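Local coordinates for protein DNA-entry nuclease inhibitor (Bacillus subtilis subsp. subtilis, PDB 4MQD) that inhibits the DNA-degrading activity of the DNA-entry nuclease and plays a role in the competence of cells to be transformed, at residues A60-R65 against Y128-V133; V22-S27 against F83-N88. All blocks are in the same frame, centred on the assembly; numbering follows the deposited sequence.

How the interactions relate
Interaction 1 is a buried pairing of two neighbouring parallel strands near the centre of the chain, whereas interaction 2 is only partly buried and joins strands of different sheets where both run out into turns. The two share one sheet: 60-65, 128-133 and 83-85 all belong to the mixed sheet, while 22-24 belongs to the antiparallel one. Their centres lie about 16 Å apart, and their nearest atoms, about 5 Å apart, do not touch. In interaction 1 backbone N-H groups and carbonyls satisfy each other and the side chains add apolar contacts. In interaction 2 a glutamine amide, a lysine and a water do the polar work, with one valine-phenylalanine contact on the inner side.

Interaction 1: residues A60-R65 against Y128-V133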
loop_
_atom_site.group_PDB
_atom_site.type_symbol
_atom_site.label_atom_id
_atom_site.label_comp_id
_atom_site.label_asym_id
_atom_site.label_seq_id
_atom_site.Cartn_x
_atom_site.Cartn_y
_atom_site.Cartn_z
ATOM N N ALA A 60 11.312 7.755 14.404
ATOM C CA ALA A 60 10.438 7.397 13.292
ATOM C C ALA A 60 10.717 8.283 12.086
ATOM O O ALA A 60 11.389 9.310 12.202
ATOM C CB ALA A 60 8.985 7.528 13.712
ATOM N N PHE A 61 10.200 7.876 10.930
ATOM C CA PHE A 61 10.300 8.669 9.710
ATOM C C PHE A 61 8.926 9.196 9.313
ATOM O O PHE A 61 7.944 8.454 9.325
ATOM C CB PHE A 61 10.895 7.837 8.569
ATOM C CG PHE A 61 12.374 7.616 8.693
ATOM C CD1 PHE A 61 13.272 8.592 8.279
ATOM C CD2 PHE A 61 12.872 6.436 9.227
ATOM C CE1 PHE A 61 14.638 8.396 8.393
ATOM C CE2 PHE A 61 14.238 6.231 9.342
ATOM C CZ PHE A 61 15.122 7.213 8.925
ATOM N N ILE A 62 8.870 10.483 8.978
ATOM C CA ILE A 62 7.658 11.117 8.475
ATOM C C ILE A 62 7.792 11.292 6.966
ATOM O O ILE A 62 8.709 11.969 6.503
ATOM C CB ILE A 62 7.438 12.507 9.116
ATOM C CG1 ILE A 62 7.412 12.407 10.650
ATOM C CG2 ILE A 62 6.165 13.153 8.579
ATOM C CD1 ILE A 62 6.279 11.574 11.217
ATOM N N LEU A 63 6.888 10.673 6.210
ATOM C CA LEU A 63 6.822 10.846 4.755
ATOM C C LEU A 63 5.616 11.702 4.406
ATOM O O LEU A 63 4.482 11.214 4.403
ATOM C CB LEU A 63 6.714 9.494 4.040
ATOM C CG LEU A 63 8.030 8.819 3.660
ATOM C CD1 LEU A 63 8.906 8.618 4.888
ATOM C CD2 LEU A 63 7.761 7.496 2.957
ATOM N N PHE A 64 5.855 12.977 4.120
ATOM C CA PHE A 64 4.771 13.882 3.760
ATOM C C PHE A 64 4.592 13.913 2.248
ATOM O O PHE A 64 5.574 13.946 1.504
ATOM C CB PHE A 64 5.025 15.290 4.291
ATOM C CG PHE A 64 3.794 16.147 4.312
ATOM C CD1 PHE A 64 2.865 16.017 5.332
ATOM C CD2 PHE A 64 3.550 17.064 3.298
ATOM C CE1 PHE A 64 1.720 16.794 5.348
ATOM C CE2 PHE A 64 2.408 17.846 3.310
ATOM C CZ PHE A 64 1.491 17.710 4.336
ATOM N N ARG A 65 3.336 13.896 1.806
ATOM C CA ARG A 65 3.000 13.920 0.383
ATOM C C ARG A 65 1.827 14.851 0.106
ATOM O O ARG A 65 0.961 15.042 0.962
ATOM C CB ARG A 65 2.628 12.520 -0.099
ATOM C CG ARG A 65 3.744 11.498 0.004
ATOM C CD ARG A 65 3.245 10.124 -0.395
ATOM N NE ARG A 65 4.273 9.106 -0.221
ATOM C CZ ARG A 65 4.096 7.806 -0.443
ATOM N NH1 ARG A 65 2.920 7.339 -0.851
ATOM N NH2 ARG A 65 5.107 6.965 -0.251
ATOM N N TYR A 128 5.527 6.930 9.183
ATOM C CA TYR A 128 4.203 7.533 9.120
ATOM C C TYR A 128 4.059 8.321 7.824
ATOM O O TYR A 128 4.724 9.340 7.627
ATOM C CB TYR A 128 3.963 8.403 10.351
ATOM C CG TYR A 128 3.937 7.580 11.618
ATOM C CD1 TYR A 128 2.755 6.999 12.067
ATOM C CD2 TYR A 128 5.102 7.344 12.344
ATOM C CE1 TYR A 128 2.729 6.224 13.216
ATOM C CE2 TYR A 128 5.084 6.570 13.495
ATOM C CZ TYR A 128 3.896 6.014 13.925
ATOM O OH TYR A 128 3.871 5.245 15.062
ATOM N N ILE A 129 3.209 7.815 6.934
ATOM C CA ILE A 129 2.980 8.433 5.633
ATOM C C ILE A 129 1.789 9.371 5.751
ATOM O O ILE A 129 0.710 8.958 6.179
ATOM C CB ILE A 129 2.713 7.385 4.531
ATOM C CG1 ILE A 129 3.889 6.403 4.435
ATOM C CG2 ILE A 129 2.476 8.070 3.187
ATOM C CD1 ILE A 129 3.657 5.245 3.487
ATOM N N ILE A 130 1.995 10.630 5.373
ATOM C CA ILE A 130 0.973 11.662 5.499
ATOM C C ILE A 130 0.682 12.273 4.128
ATOM O O ILE A 130 1.522 12.982 3.571
ATOM C CB ILE A 130 1.414 12.756 6.493
ATOM C CG1 ILE A 130 1.749 12.132 7.854
ATOM C CG2 ILE A 130 0.320 13.806 6.650
ATOM C CD1 ILE A 130 2.452 13.070 8.810
ATOM N N ASP A 131 -0.506 11.993 3.593
ATOM C CA ASP A 131 -0.912 12.493 2.280
ATOM C C ASP A 131 -1.997 13.557 2.427
ATOM O O ASP A 131 -3.100 13.275 2.908
ATOM C CB ASP A 131 -1.412 11.340 1.400
ATOM C CG ASP A 131 -1.734 11.771 -0.035
ATOM O OD1 ASP A 131 -1.157 12.766 -0.532
ATOM O OD2 ASP A 131 -2.565 11.091 -0.678
ATOM N N ALA A 132 -1.667 14.780 2.020
ATOM C CA ALA A 132 -2.633 15.866 1.953
ATOM C C ALA A 132 -3.259 15.873 0.561
ATOM O O ALA A 132 -2.579 16.160 -0.424
ATOM C CB ALA A 132 -1.959 17.199 2.242
ATOM N N VAL A 133 -4.546 15.542 0.486
ATOM C CA VAL A 133 -5.283 15.558 -0.777
ATOM C C VAL A 133 -6.133 16.824 -0.848
ATOM O O VAL A 133 -6.946 17.073 0.038
ATOM C CB VAL A 133 -6.188 14.319 -0.918
ATOM C CG1 VAL A 133 -6.918 14.337 -2.258
ATOM C CG2 VAL A 133 -5.367 13.045 -0.765
#
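Phe61 and Leu63 meet Tyr128 through the first rungs of a parallel ladder: Tyr128 N donates to Phe61 O, and Leu63 N, 2.9 Å away, to Tyr128 O. The ladder then runs on through Ile130 N to Leu63 O, Arg65 N to Ile130 O (2.7 Å) and Ala132 N to Arg65 O. Five bonds thus join the strands, whose axes diverge by only 15°. The most bent is that from Arg65 N to Ile130 O, at 151° on the hydrogen. Four of the five acceptor carbonyls, all but Phe61 O, also receive a CA-H contact, as from Ile129 CA at 3.4 Å from Leu63 O. The intervening backbone groups turn outward: Ile62 pairs with Gln11, and Ile129 and Asp131 with Trp114 and Thr112.

The face bearing Ile62, Phe64, Tyr128 and Ile130 is largely apolar. Phe64, whose chi1 of -163° swings the ring away from its own N, leans over the neighbouring strand, setting CE1 3.5 Å from Ile130 CG2 and a ring face over Ile130 O. With the ring gone, as in an alanine, a gap would probably open beside Ile130 and Ala132, and Trp8 and Phe102 would be likely to lose an aromatic partner. Ile62 CG2 lies 3.7 Å from Ile130 CD1, and Ala60 CB sits at the edge of the Tyr128 ring, whose OH is satisfied by Gln55 N.

On the other face, the extended Arg65 chain crosses Ile129 at a slant, and Ile129 CG2 lies over one face of the guanidinium, 4.0 Å from Arg65 CZ. Asp131 does not pair with Arg65 (Arg65 NE is 6.6 Å from Asp131 OD1); its OD1 accepts from Ser68 N, while Arg65 has a long, weak ion pair with Glu70.

Parallel pairing in register, with one apolar face against strand 90-93, marks the middle of the mixed sheet in a two-sheet beta fold.

Interaction 2: residues V22-S27 against F83-N88; sequences VFQKDS and FHVTEN
The Phe83 ring and the Gln24 amide meet with their planes 31° apart, Gln24 NE2 lying 3.4 Å from Phe83 CZ. This approach is oblique to the ring, as is that of Val22 CG1, 3.9 Å from the same Phe83 CZ. Ile50, Ile90 and Leu111 also pack against Phe83, so the ring is enclosed by side chains of both sheets.

Gln24 reaches across because its chain bends at chi2, which turns the amide toward the end of strand 83-85. Its two polar ends are used differently. OE1 accepts from Thr86 N at 2.9 Å, with the donor standing 52° out of the carbonyl plane and thus off a lone pair, although the bond is fairly straight at its hydrogen. A water also donates to OE1, and Thr86 OG1 lies close by. NE2 makes a weak bond to His84 O, bent to 128° on the hydrogen; its stronger partner is Gly48 O. Held from both ends, the buried amide is fixed in its rotation.

The same water accepts from Lys25 N at 3.0 Å and from Glu87 N at 3.2 Å, so it serves two backbone donors, one from each turn, and links them to the Gln24 carbonyl oxygen. Farther out, Lys25, its side chain folded back at chi2, chi3 and chi4, brings NZ to 2.9 Å from Asn88 O and grips the turn after strand 83-85. On its own side Ser27 OG donates to Gln24 O from above the carbonyl plane.

With axes 8.0 Å apart and no backbone bond between the strands, 22-24 and 83-85 are not sheet neighbours. The arrangement is consistent with the margin of a two-sheet beta sandwich: Val22 and Phe83 meet between the sheets, and beyond them Gln24 of one sheet clasps the turn that ends strand 83-85 of the other.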
loop_
_atom_site.group_PDB
_atom_site.type_symbol
_atom_site.label_atom_id
_atom_site.label_comp_id
_atom_site.label_asym_id
_atom_site.label_seq_id
_atom_site.Cartn_x
_atom_site.Cartn_y
_atom_site.Cartn_z
ATOM N N VAL A 22 0.374 17.751 13.563
ATOM C CA VAL A 22 0.403 18.590 12.372
ATOM C C VAL A 22 -0.339 19.878 12.703
ATOM O O VAL A 22 -1.494 19.830 13.131
ATOM C CB VAL A 22 -0.289 17.895 11.181
ATOM C CG1 VAL A 22 -0.204 18.757 9.926
ATOM C CG2 VAL A 22 0.316 16.514 10.946
ATOM N N PHE A 23 0.315 21.022 12.512
ATOM C CA PHE A 23 -0.279 22.309 12.890
ATOM C C PHE A 23 0.129 23.467 11.981
ATOM O O PHE A 23 1.027 23.339 11.145
ATOM C CB PHE A 23 0.037 22.633 14.357
ATOM C CG PHE A 23 1.505 22.657 14.684
ATOM C CD1 PHE A 23 2.208 21.475 14.878
ATOM C CD2 PHE A 23 2.177 23.862 14.836
ATOM C CE1 PHE A 23 3.556 21.493 15.195
ATOM C CE2 PHE A 23 3.524 23.888 15.154
ATOM C CZ PHE A 23 4.215 22.701 15.335
ATOM N N GLN A 24 -0.552 24.596 12.159
ATOM C CA GLN A 24 -0.369 25.767 11.304
ATOM C C GLN A 24 1.005 26.396 11.515
ATOM O O GLN A 24 1.599 26.260 12.585
ATOM C CB GLN A 24 -1.462 26.810 11.570
ATOM C CG GLN A 24 -2.896 26.295 11.468
ATOM C CD GLN A 24 -3.200 25.613 10.144
ATOM O OE1 GLN A 24 -2.817 26.097 9.079
ATOM N NE2 GLN A 24 -3.905 24.487 10.206
ATOM N N LYS A 25 1.491 27.087 10.486
ATOM C CA LYS A 25 2.825 27.702 10.494
ATOM C C LYS A 25 3.089 28.547 11.744
ATOM O O LYS A 25 4.168 28.465 12.334
ATOM C CB LYS A 25 3.017 28.578 9.248
ATOM C CG LYS A 25 4.454 29.042 9.024
ATOM C CD LYS A 25 4.529 30.434 8.406
ATOM C CE LYS A 25 4.174 30.431 6.928
ATOM N NZ LYS A 25 5.222 29.792 6.084
ATOM N N ASP A 26 2.107 29.355 12.136
ATOM C CA ASP A 26 2.265 30.289 13.250
ATOM C C ASP A 26 1.257 30.007 14.361
ATOM O O ASP A 26 0.416 30.846 14.684
ATOM C CB ASP A 26 2.133 31.728 12.746
ATOM C CG ASP A 26 3.154 32.066 11.671
ATOM O OD1 ASP A 26 4.335 31.688 11.827
ATOM O OD2 ASP A 26 2.776 32.710 10.669
ATOM N N SER A 27 1.354 28.813 14.941
ATOM C CA SER A 27 0.509 28.419 16.066
ATOM C C SER A 27 1.261 27.472 16.997
ATOM O O SER A 27 2.187 26.778 16.572
ATOM C CB SER A 27 -0.782 27.760 15.569
ATOM O OG SER A 27 -0.524 26.514 14.945
ATOM N N PHE A 83 -8.685 18.853 7.076
ATOM C CA PHE A 83 -7.652 19.751 7.581
ATOM C C PHE A 83 -7.560 21.017 6.740
ATOM O O PHE A 83 -7.362 20.953 5.527
ATOM C CB PHE A 83 -6.301 19.034 7.598
ATOM C CG PHE A 83 -5.192 19.842 8.210
ATOM C CD1 PHE A 83 -5.253 20.231 9.542
ATOM C CD2 PHE A 83 -4.084 20.206 7.459
ATOM C CE1 PHE A 83 -4.232 20.972 10.111
ATOM C CE2 PHE A 83 -3.060 20.947 8.023
ATOM C CZ PHE A 83 -3.133 21.331 9.351
ATOM N N HIS A 84 -7.705 22.162 7.398
ATOM C CA HIS A 84 -7.645 23.455 6.732
ATOM C C HIS A 84 -6.311 24.121 7.028
ATOM O O HIS A 84 -5.888 24.193 8.182
ATOM C CB HIS A 84 -8.792 24.353 7.199
ATOM C CG HIS A 84 -8.761 25.726 6.607
ATOM N ND1 HIS A 84 -9.182 25.992 5.322
ATOM C CD2 HIS A 84 -8.358 26.911 7.123
ATOM C CE1 HIS A 84 -9.040 27.282 5.071
ATOM N NE2 HIS A 84 -8.542 27.862 6.148
ATOM N N VAL A 85 -5.653 24.599 5.978
ATOM C CA VAL A 85 -4.395 25.321 6.109
ATOM C C VAL A 85 -4.694 26.816 6.041
ATOM O O VAL A 85 -5.123 27.320 5.003
ATOM C CB VAL A 85 -3.404 24.918 4.998
ATOM C CG1 VAL A 85 -2.106 25.705 5.116
ATOM C CG2 VAL A 85 -3.130 23.422 5.051
ATOM N N THR A 86 -4.476 27.513 7.153
ATOM C CA THR A 86 -4.810 28.934 7.258
ATOM C C THR A 86 -3.839 29.813 6.473
ATOM O O THR A 86 -4.259 30.741 5.782
ATOM C CB THR A 86 -4.826 29.401 8.727
ATOM O OG1 THR A 86 -3.557 29.132 9.334
ATOM C CG2 THR A 86 -5.920 28.686 9.505
ATOM N N GLU A 87 -2.545 29.521 6.593
ATOM C CA GLU A 87 -1.501 30.271 5.894
ATOM C C GLU A 87 -0.539 29.303 5.206
ATOM O O GLU A 87 -0.358 28.175 5.661
ATOM C CB GLU A 87 -0.746 31.168 6.883
ATOM C CG GLU A 87 -0.153 32.432 6.272
ATOM C CD GLU A 87 -1.169 33.552 6.104
ATOM O OE1 GLU A 87 -2.335 33.272 5.751
ATOM O OE2 GLU A 87 -0.796 34.725 6.321
ATOM N N ASN A 88 0.072 29.750 4.112
ATOM C CA ASN A 88 0.934 28.892 3.296
ATOM C C ASN A 88 2.086 28.280 4.102
ATOM O O ASN A 88 3.117 28.922 4.311
ATOM C CB ASN A 88 1.477 29.676 2.092
ATOM C CG ASN A 88 2.052 28.776 1.012
ATOM O OD1 ASN A 88 2.379 27.613 1.255
ATOM N ND2 ASN A 88 2.177 29.315 -0.196
HETATM O O HOH W 1 -0.618 27.856 8.482
#